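Local coordinates for protein probable CoA-transferase alpha subunit (Rhodococcus jostii, PDB 6COJ) that binds a bicyclic spirolactone coenzyme A thioester and, as a member of the coenzyme A transferase family, probably acts on such thioesters, at residues Leu186-Lys189 and His190-Ala194; Glu222-Glu225 and Leu226-Val230; Arg52-Leu55 and Arg56-Val59. The protein carries 1 engineered substitution. All coordinates share one frame; numbering follows the deposited sequence.

Contact 1 (Leu186-Lys189 and His190-Ala194); sequences LGDK and HGNAA. With SO4 (sulfate ion), chain D.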
ATOM      1  N   LEU A 186       6.891  20.578  -0.502  1.00 16.14           N
ATOM      2  CA  LEU A 186       7.910  20.956  -1.462  1.00 16.85           C
ATOM      3  C   LEU A 186       7.575  20.285  -2.778  1.00 17.19           C
ATOM      4  O   LEU A 186       7.099  19.147  -2.791  1.00 17.61           O
ATOM      5  CB  LEU A 186       9.277  20.453  -0.979  1.00 19.97           C
ATOM      6  CG  LEU A 186      10.523  21.128  -1.530  1.00 24.99           C
ATOM      7  CD1 LEU A 186      10.520  22.614  -1.186  1.00 25.24           C
ATOM      8  CD2 LEU A 186      11.723  20.449  -0.919  1.00 24.60           C
ATOM      9  N   GLY A 187       7.838  20.969  -3.880  1.00 15.35           N
ATOM     10  CA  GLY A 187       7.597  20.362  -5.176  1.00 16.73           C
ATOM     11  C   GLY A 187       8.293  21.141  -6.265  1.00 16.36           C
ATOM     12  O   GLY A 187       8.751  22.264  -6.051  1.00 16.90           O
ATOM     13  N   ASP A 188       8.352  20.531  -7.450  1.00 14.92           N
ATOM     14  CA  ASP A 188       8.911  21.173  -8.630  1.00 16.26           C
ATOM     15  C   ASP A 188       7.783  21.617  -9.568  1.00 15.24           C
ATOM     16  O   ASP A 188       6.598  21.366  -9.314  1.00 15.96           O
ATOM     17  CB  ASP A 188      10.026  20.310  -9.246  1.00 15.58           C
ATOM     18  CG  ASP A 188       9.518  19.090 -10.024  1.00 15.19           C
ATOM     19  OD1 ASP A 188       8.298  18.977 -10.301  1.00 15.34           O
ATOM     20  OD2 ASP A 188      10.363  18.202 -10.283  1.00 16.49           O
ATOM     21  N   LYS A 189       8.155  22.316 -10.650  1.00 17.08           N
ATOM     22  CA  LYS A 189       7.152  22.854 -11.563  1.00 19.31           C
ATOM     23  C   LYS A 189       6.488  21.784 -12.406  1.00 17.12           C
ATOM     24  O   LYS A 189       5.561  22.107 -13.158  1.00 17.07           O
ATOM     25  CB  LYS A 189       7.765  23.928 -12.464  1.00 17.79           C
ATOM     26  CG  LYS A 189       8.852  23.424 -13.400  1.00 20.86           C
ATOM     27  CD  LYS A 189       9.412  24.618 -14.160  1.00 28.99           C
ATOM     28  CE  LYS A 189      10.525  24.246 -15.102  1.00 33.66           C
ATOM     29  NZ  LYS A 189      11.076  25.487 -15.729  1.00 33.78           N
ATOM     30  N   HIS A 190       6.933  20.527 -12.303  1.00 15.40           N
ATOM     31  CA  HIS A 190       6.365  19.435 -13.075  1.00 16.67           C
ATOM     32  C   HIS A 190       5.437  18.552 -12.256  1.00 17.39           C
ATOM     33  O   HIS A 190       4.846  17.621 -12.811  1.00 17.24           O
ATOM     34  CB  HIS A 190       7.483  18.567 -13.662  1.00 18.84           C
ATOM     35  CG  HIS A 190       8.574  19.340 -14.330  1.00 16.37           C
ATOM     36  ND1 HIS A 190       8.372  20.103 -15.460  1.00 20.93           N
ATOM     37  CD2 HIS A 190       9.892  19.443 -14.036  1.00 19.96           C
ATOM     38  CE1 HIS A 190       9.514  20.662 -15.820  1.00 22.34           C
ATOM     39  NE2 HIS A 190      10.455  20.269 -14.977  1.00 21.30           N
ATOM     40  N   GLY A 191       5.323  18.789 -10.951  1.00 15.20           N
ATOM     41  CA  GLY A 191       4.454  17.995 -10.116  1.00 14.60           C
ATOM     42  C   GLY A 191       5.141  16.951  -9.255  1.00 14.13           C
ATOM     43  O   GLY A 191       4.456  16.300  -8.458  1.00 16.10           O
ATOM     44  N   ASN A 192       6.449  16.732  -9.400  1.00 13.90           N
ATOM     45  CA  ASN A 192       7.133  15.946  -8.386  1.00 13.42           C
ATOM     46  C   ASN A 192       7.010  16.672  -7.057  1.00 14.25           C
ATOM     47  O   ASN A 192       7.190  17.892  -6.996  1.00 15.71           O
ATOM     48  CB  ASN A 192       8.594  15.756  -8.772  1.00 15.09           C
ATOM     49  CG  ASN A 192       8.757  14.988 -10.055  1.00 15.19           C
ATOM     50  OD1 ASN A 192       8.255  13.860 -10.204  1.00 14.21           O
ATOM     51  ND2 ASN A 192       9.440  15.604 -11.020  1.00 15.53           N
ATOM     52  N   ALA A 193       6.645  15.943  -6.002  1.00 14.07           N
ATOM     53  CA  ALA A 193       6.346  16.634  -4.752  1.00 13.04           C
ATOM     54  C   ALA A 193       6.553  15.718  -3.554  1.00 15.25           C
ATOM     55  O   ALA A 193       6.432  14.486  -3.653  1.00 15.91           O
ATOM     56  CB  ALA A 193       4.937  17.236  -4.731  1.00 13.90           C
ATOM     57  N   ALA A 194       6.844  16.343  -2.414  1.00 15.91           N
ATOM     58  CA  ALA A 194       7.211  15.625  -1.208  1.00 13.39           C
ATOM     59  C   ALA A 194       6.484  16.188   0.002  1.00 14.87           C
ATOM     60  O   ALA A 194       6.145  17.380   0.062  1.00 14.54           O
ATOM     61  CB  ALA A 194       8.715  15.694  -0.941  1.00 15.50           C
TER
HETATM   62  S   SO4 D 302      12.712  22.772 -17.946  1.00 80.01           S
HETATM   63  O1  SO4 D 302      12.088  24.089 -17.878  1.00 82.60           O
HETATM   64  O2  SO4 D 302      11.676  21.740 -17.944  1.00 78.11           O
HETATM   65  O3  SO4 D 302      13.497  22.681 -19.175  1.00 79.91           O
HETATM   66  O4  SO4 D 302      13.585  22.586 -16.789  1.00 78.66           O
HETATM   67  O   HOH W   1       4.974  19.815  -7.481  1.00 27.45           O
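Lys189 lays its CG over one face of the His190 imidazole. CG stands 3.8 Å from the centroid of that ring, close to its normal, in a CH-pi contact. The two side chains run side by side and point the same way. CG of Lys189 sits between its backbone N and carbonyl carbon (chi1 64°), which sets the chain beside the next residue. Beyond CG the chain is extended, and NZ of Lys189 donates to O1 of a sulfate at 2.8 Å. CE1 of His190 meets sulfate O2 at 3.2 Å, near the ring plane. The sulfate probably comes from the crystallisation liquor; Ser15 also binds it. ND1 of His190 is bonded to the carbonyl of Arg17.

Asp188 ties the turn together. Its OD1 accepts the backbone N of His190 at 2.9 Å, from above the carboxylate plane (50° out of it). The backbone N of Asn192 adds a weak bond to the same oxygen. OD2 of Asp188 uses its syn lone pair for ND2 of Asn192, 2.9 Å away in the amide plane. The carboxylate and amide planes are 70° apart. OD2 is also bonded to Thr223, and ND2 of Asn192 to an acidic side chain of a neighbouring subunit. This buried carboxylate is therefore fixed on both oxygens.

The backbone bonds continue outward. Asp188 N donates to Asn192 O at 2.9 Å, and Ala194 N to Leu186 O at 2.8 Å. A water bridges Asp188 O and Asn192 O. Gly191 has a positive phi that calls for glycine, and its N returns weakly to Asp188 O. The arrangement is a beta hairpin closed by a type I turn with a G1 beta bulge.

Contact 2 (Glu222-Glu225 and Leu226-Val230); sequences ETEE and LVKTV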
ATOM      1  N   GLU A 222      13.663  23.608  -7.969  0.63 22.00           N
ATOM      2  CA  GLU A 222      14.025  22.759  -9.098  0.63 20.81           C
ATOM      3  C   GLU A 222      14.088  21.299  -8.648  0.63 20.27           C
ATOM      4  O   GLU A 222      14.283  20.989  -7.470  0.63 21.71           O
ATOM      5  CB  GLU A 222      15.353  23.186  -9.742  0.63 23.33           C
ATOM      6  CG  GLU A 222      15.369  24.597 -10.354  0.63 24.49           C
ATOM      7  CD  GLU A 222      14.665  24.724 -11.709  0.63 26.02           C
ATOM      8  OE1 GLU A 222      14.597  23.739 -12.473  0.63 27.55           O
ATOM      9  OE2 GLU A 222      14.190  25.841 -12.019  0.63 28.27           O
ATOM     10  N   THR A 223      13.915  20.398  -9.617  1.00 19.74           N
ATOM     11  CA  THR A 223      13.852  18.966  -9.329  1.00 18.54           C
ATOM     12  C   THR A 223      15.058  18.507  -8.528  1.00 19.14           C
ATOM     13  O   THR A 223      14.924  17.772  -7.540  1.00 20.06           O
ATOM     14  CB  THR A 223      13.776  18.170 -10.631  1.00 18.17           C
ATOM     15  OG1 THR A 223      12.661  18.616 -11.411  1.00 20.94           O
ATOM     16  CG2 THR A 223      13.610  16.670 -10.338  1.00 19.23           C
ATOM     17  N   GLU A 224      16.248  18.952  -8.919  1.00 20.84           N
ATOM     18  CA  GLU A 224      17.427  18.474  -8.229  1.00 22.85           C
ATOM     19  C   GLU A 224      17.474  18.957  -6.787  1.00 23.21           C
ATOM     20  O   GLU A 224      17.931  18.225  -5.903  1.00 24.08           O
ATOM     21  CB  GLU A 224      18.676  18.841  -9.019  1.00 24.16           C
ATOM     22  CG  GLU A 224      19.913  18.457  -8.294  1.00 29.27           C
ATOM     23  CD  GLU A 224      20.252  16.975  -8.476  1.00 26.06           C
ATOM     24  OE1 GLU A 224      21.374  16.611  -8.105  1.00 29.14           O
ATOM     25  OE2 GLU A 224      19.397  16.178  -8.952  1.00 25.25           O
ATOM     26  N   GLU A 225      16.979  20.166  -6.520  1.00 22.66           N
ATOM     27  CA  GLU A 225      16.888  20.612  -5.138  1.00 23.37           C
ATOM     28  C   GLU A 225      15.898  19.758  -4.355  1.00 22.70           C
ATOM     29  O   GLU A 225      16.170  19.366  -3.215  1.00 26.33           O
ATOM     30  CB  GLU A 225      16.493  22.089  -5.093  1.00 23.93           C
ATOM     31  CG  GLU A 225      16.435  22.612  -3.687  1.00 30.04           C
ATOM     32  CD  GLU A 225      16.248  24.113  -3.603  1.00 41.35           C
ATOM     33  OE1 GLU A 225      16.181  24.793  -4.651  1.00 33.46           O
ATOM     34  OE2 GLU A 225      16.163  24.603  -2.466  1.00 37.87           O
ATOM     35  N   LEU A 226      14.747  19.452  -4.957  1.00 20.54           N
ATOM     36  CA  LEU A 226      13.745  18.619  -4.292  1.00 20.69           C
ATOM     37  C   LEU A 226      14.328  17.279  -3.853  1.00 20.56           C
ATOM     38  O   LEU A 226      14.180  16.875  -2.693  1.00 21.59           O
ATOM     39  CB  LEU A 226      12.554  18.406  -5.228  1.00 17.60           C
ATOM     40  CG  LEU A 226      11.511  17.365  -4.818  1.00 18.96           C
ATOM     41  CD1 LEU A 226      10.753  17.846  -3.596  1.00 20.03           C
ATOM     42  CD2 LEU A 226      10.548  17.099  -5.973  1.00 17.66           C
ATOM     43  N   VAL A 227      14.981  16.564  -4.776  1.00 19.23           N
ATOM     44  CA  VAL A 227      15.405  15.199  -4.486  1.00 20.22           C
ATOM     45  C   VAL A 227      16.614  15.176  -3.565  1.00 22.44           C
ATOM     46  O   VAL A 227      16.887  14.146  -2.941  1.00 25.54           O
ATOM     47  CB  VAL A 227      15.622  14.367  -5.767  1.00 21.46           C
ATOM     48  CG1 VAL A 227      14.351  14.359  -6.613  1.00 19.79           C
ATOM     49  CG2 VAL A 227      16.806  14.893  -6.568  1.00 25.69           C
ATOM     50  N   LYS A 228      17.352  16.283  -3.457  1.00 23.45           N
ATOM     51  CA  LYS A 228      18.449  16.342  -2.503  1.00 26.07           C
ATOM     52  C   LYS A 228      18.014  16.805  -1.117  1.00 26.91           C
ATOM     53  O   LYS A 228      18.810  16.723  -0.175  1.00 34.81           O
ATOM     54  CB  LYS A 228      19.594  17.221  -3.037  1.00 27.68           C
ATOM     55  CG  LYS A 228      20.324  16.607  -4.215  1.00 29.64           C
ATOM     56  CD  LYS A 228      21.261  15.507  -3.732  1.00 39.21           C
ATOM     57  CE  LYS A 228      22.125  14.969  -4.860  1.00 53.71           C
ATOM     58  NZ  LYS A 228      21.523  15.266  -6.194  1.00 64.91           N
ATOM     59  N   THR A 229      16.775  17.267  -0.966  1.00 25.19           N
ATOM     60  CA  THR A 229      16.271  17.776   0.305  1.00 30.35           C
ATOM     61  C   THR A 229      15.562  16.715   1.136  1.00 26.01           C
ATOM     62  O   THR A 229      15.624  16.760   2.372  1.00 33.27           O
ATOM     63  CB  THR A 229      15.318  18.951   0.045  1.00 30.44           C
ATOM     64  OG1 THR A 229      16.035  19.988  -0.630  1.00 31.37           O
ATOM     65  CG2 THR A 229      14.746  19.504   1.347  1.00 31.65           C
ATOM     66  N   VAL A 230      14.916  15.746   0.496  1.00 22.04           N
ATOM     67  CA  VAL A 230      14.113  14.755   1.211  1.00 22.71           C
ATOM     68  C   VAL A 230      14.565  13.363   0.799  1.00 22.85           C
ATOM     69  O   VAL A 230      15.134  13.174  -0.286  1.00 21.46           O
ATOM     70  CB  VAL A 230      12.607  14.932   0.918  1.00 21.34           C
ATOM     71  CG1 VAL A 230      12.162  16.332   1.308  1.00 23.90           C
ATOM     72  CG2 VAL A 230      12.323  14.666  -0.551  1.00 21.68           C
TER
HETATM   73  O   HOH W   2      19.653  13.421  -8.482  1.00 21.72           O
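Thr229 turns its hydroxyl back along the helix, and OG1 donates to Glu225 O at 2.7 Å. OG1 lies anti to its own carbonyl carbon and beside the backbone N (chi1 -61°), facing the preceding turn. The donor stands above the carbonyl plane of Glu225, not on a lone pair. The same carbonyl takes a weak bond from Lys228 N. The stronger bond of Lys228 N goes to Glu224 O at 3.2 Å. Lys228 N is thus shared between two carbonyls near the end of the helix.

Glu225 is extended. Its CG is anti to the backbone N (chi1 -178°), and the side chain runs alongside that of Thr229. Its CG lies 4.0 Å from OG1 of Thr229.

Glu224 starts the same way but bends at chi2 (81°). The bend carries its carboxylate forward over the next turn, where the side chain crosses Val227 at about a right angle. OE2 of Glu224 is 3.7 Å from CG2 of Val227. A water donates to the same OE2 at 2.8 Å. Lys228 bends at chi2 and chi4 and brings its amine toward this carboxylate. The modelled approach is too close, so the detail of this salt bridge is doubtful. Nearer its backbone, CG of Lys228 lies 3.3 Å from Glu224 O. CG1 of Val227 is 3.6 Å from Thr223 O.

Glu222 holds the N-cap position, and its O accepts Leu226 N at 3.0 Å.

The helix 223-229 packs on the small antiparallel sheet of strands 186-187, 193-194 and 235-237. Leu226 packs on Leu186, Ala194 and Leu235, and Val227 on Leu235. Thr223, Glu224 and Val227 also touch a neighbouring subunit.

Contact 3 (Arg52-Leu55 and Arg56-Val59); sequences RALL and RSDV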
ATOM      1  N   ARG A  52     -10.038  28.248   0.065  1.00 16.80           N
ATOM      2  CA  ARG A  52     -10.423  29.660   0.037  1.00 16.65           C
ATOM      3  C   ARG A  52     -10.637  30.152  -1.392  1.00 17.19           C
ATOM      4  O   ARG A  52     -11.525  30.974  -1.645  1.00 17.89           O
ATOM      5  CB  ARG A  52      -9.389  30.521   0.775  1.00 18.49           C
ATOM      6  CG  ARG A  52      -9.442  30.370   2.300  1.00 18.85           C
ATOM      7  CD  ARG A  52      -8.446  31.257   3.033  1.00 21.73           C
ATOM      8  NE  ARG A  52      -7.057  30.818   2.894  1.00 19.95           N
ATOM      9  CZ  ARG A  52      -6.456  29.957   3.714  1.00 21.32           C
ATOM     10  NH1 ARG A  52      -7.125  29.413   4.735  1.00 18.76           N
ATOM     11  NH2 ARG A  52      -5.185  29.639   3.512  1.00 22.02           N
ATOM     12  N   ALA A  53      -9.843  29.652  -2.344  1.00 17.30           N
ATOM     13  CA  ALA A  53     -10.056  30.023  -3.740  1.00 18.98           C
ATOM     14  C   ALA A  53     -11.379  29.466  -4.259  1.00 16.77           C
ATOM     15  O   ALA A  53     -12.076  30.128  -5.040  1.00 17.69           O
ATOM     16  CB  ALA A  53      -8.875  29.566  -4.601  1.00 19.76           C
ATOM     17  N   LEU A  54     -11.749  28.256  -3.826  1.00 18.20           N
ATOM     18  CA  LEU A  54     -13.078  27.735  -4.142  1.00 18.36           C
ATOM     19  C   LEU A  54     -14.179  28.648  -3.608  1.00 19.56           C
ATOM     20  O   LEU A  54     -15.170  28.905  -4.303  1.00 20.94           O
ATOM     21  CB  LEU A  54     -13.236  26.328  -3.567  1.00 21.93           C
ATOM     22  CG  LEU A  54     -13.066  25.182  -4.556  1.00 24.44           C
ATOM     23  CD1 LEU A  54     -13.081  23.838  -3.827  1.00 20.27           C
ATOM     24  CD2 LEU A  54     -14.151  25.225  -5.614  1.00 23.63           C
ATOM     25  N   LEU A  55     -14.028  29.139  -2.370  1.00 19.00           N
ATOM     26  CA  LEU A  55     -15.034  30.019  -1.781  1.00 19.37           C
ATOM     27  C   LEU A  55     -15.185  31.306  -2.577  1.00 22.60           C
ATOM     28  O   LEU A  55     -16.293  31.836  -2.707  1.00 25.17           O
ATOM     29  CB  LEU A  55     -14.678  30.331  -0.325  1.00 25.66           C
ATOM     30  CG  LEU A  55     -15.471  29.543   0.727  1.00 31.06           C
ATOM     31  CD1 LEU A  55     -15.348  28.049   0.496  1.00 26.70           C
ATOM     32  CD2 LEU A  55     -15.036  29.914   2.143  1.00 31.13           C
ATOM     33  N   ARG A  56     -14.079  31.835  -3.101  1.00 19.76           N
ATOM     34  CA  ARG A  56     -14.142  33.053  -3.901  1.00 20.87           C
ATOM     35  C   ARG A  56     -14.853  32.815  -5.225  1.00 20.03           C
ATOM     36  O   ARG A  56     -15.431  33.751  -5.788  1.00 21.08           O
ATOM     37  CB  ARG A  56     -12.728  33.569  -4.172  1.00 26.68           C
ATOM     38  CG  ARG A  56     -12.013  34.121  -2.962  1.00 28.99           C
ATOM     39  CD  ARG A  56     -10.797  34.936  -3.368  1.00 27.57           C
ATOM     40  NE  ARG A  56      -9.789  34.160  -4.076  1.00 24.47           N
ATOM     41  CZ  ARG A  56      -8.825  33.463  -3.477  1.00 23.37           C
ATOM     42  NH1 ARG A  56      -8.741  33.448  -2.153  1.00 24.21           N
ATOM     43  NH2 ARG A  56      -7.939  32.794  -4.198  1.00 26.78           N
ATOM     44  N   SER A  57     -14.807  31.585  -5.738  1.00 20.02           N
ATOM     45  CA  SER A  57     -15.369  31.227  -7.030  1.00 19.75           C
ATOM     46  C   SER A  57     -16.869  30.967  -6.914  1.00 22.77           C
ATOM     47  O   SER A  57     -17.444  30.949  -5.823  1.00 21.67           O
ATOM     48  CB  SER A  57     -14.694  29.968  -7.581  1.00 18.98           C
ATOM     49  OG  SER A  57     -15.241  28.776  -7.017  1.00 19.18           O
ATOM     50  N   ASP A  58     -17.499  30.746  -8.066  1.00 20.64           N
ATOM     51  CA  ASP A  58     -18.896  30.336  -8.122  1.00 22.79           C
ATOM     52  C   ASP A  58     -19.072  28.830  -8.255  1.00 24.31           C
ATOM     53  O   ASP A  58     -20.191  28.370  -8.500  1.00 26.11           O
ATOM     54  CB  ASP A  58     -19.640  31.069  -9.244  1.00 27.32           C
ATOM     55  CG  ASP A  58     -19.142  30.704 -10.634  1.00 34.36           C
ATOM     56  OD1 ASP A  58     -18.162  29.939 -10.759  1.00 37.94           O
ATOM     57  OD2 ASP A  58     -19.742  31.194 -11.614  1.00 49.99           O
ATOM     58  N   VAL A  59     -17.996  28.056  -8.117  1.00 21.64           N
ATOM     59  CA  VAL A  59     -18.091  26.604  -8.223  1.00 20.77           C
ATOM     60  C   VAL A  59     -18.843  26.069  -7.014  1.00 19.83           C
ATOM     61  O   VAL A  59     -18.464  26.328  -5.865  1.00 26.66           O
ATOM     62  CB  VAL A  59     -16.689  25.987  -8.322  1.00 18.70           C
ATOM     63  CG1 VAL A  59     -16.777  24.464  -8.223  1.00 20.12           C
ATOM     64  CG2 VAL A  59     -16.020  26.403  -9.625  1.00 23.13           C
TER
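Arg56 folds back along the last turn of helix 48-56 and lies on Ala53. Its CB starts 3.6 Å from Ala53 O. CG then passes 3.4 Å from Arg52 O, the carbonyl that also accepts Arg56 N at 3.1 Å. The chain bends at chi3 (-62°), which turns the guanidinium back over the helix. NE comes in beside Ala53 CA. One face of the guanidinium covers Ala53 CA, offset toward the rim. CZ is 3.7 Å from Ala53 CA, and NH2 reaches 3.4 Å from Ala53 CB. NH1 lies farther over the backbone, near Arg52 O and CB. NH2 is held by a salt bridge to Asp24 in helix 23-28.

The helix ends at Arg56, and Ser57 is the first residue to leave it. OG of Ser57 donates to Leu54 O at 2.7 Å and accepts Val59 N at 3.1 Å. The second bond makes an ST turn. Ser57 N adds weak bonds to Ala53 O and Leu54 O. Past the turn, CG1 of Val59 meets CD2 of Leu54 at 3.8 Å.

Arg52 points elsewhere, with a salt bridge to Glu293, a bond to the His253 carbonyl and a cation-pi contact with Tyr296. Each arginine has its own carboxylate, so their like charges are probably well compensated. Ser57 uses one hydroxyl as both donor and acceptor, linking the helix end to the chain that leaves it.

In the fold
Along the chain the order is contact 3, contact 1, contact 2. Contacts 1 and 2 are neighbours, with centres 9 Å apart. They touch through a carboxylate-hydroxyl pair and apolar packing, which includes Ala194 CB at 3.8 Å from Val230 CG2. The hairpin 186-194 and helix 223-229 thus form one unit that touches another subunit. Strand 235-237, later in the chain, pairs with 193-194 and completes the sheet on which the helix packs. Contact 3 is separate, with its centre about 24 Å from that of contact 1 and 32 Å from that of contact 2. Its helix 48-56 links strands 35-38 and 62-65, neighbours in the seven-stranded parallel sheet. None of the three contains the pocket residues Trp41, Phe88, Tyr97 or Ala117.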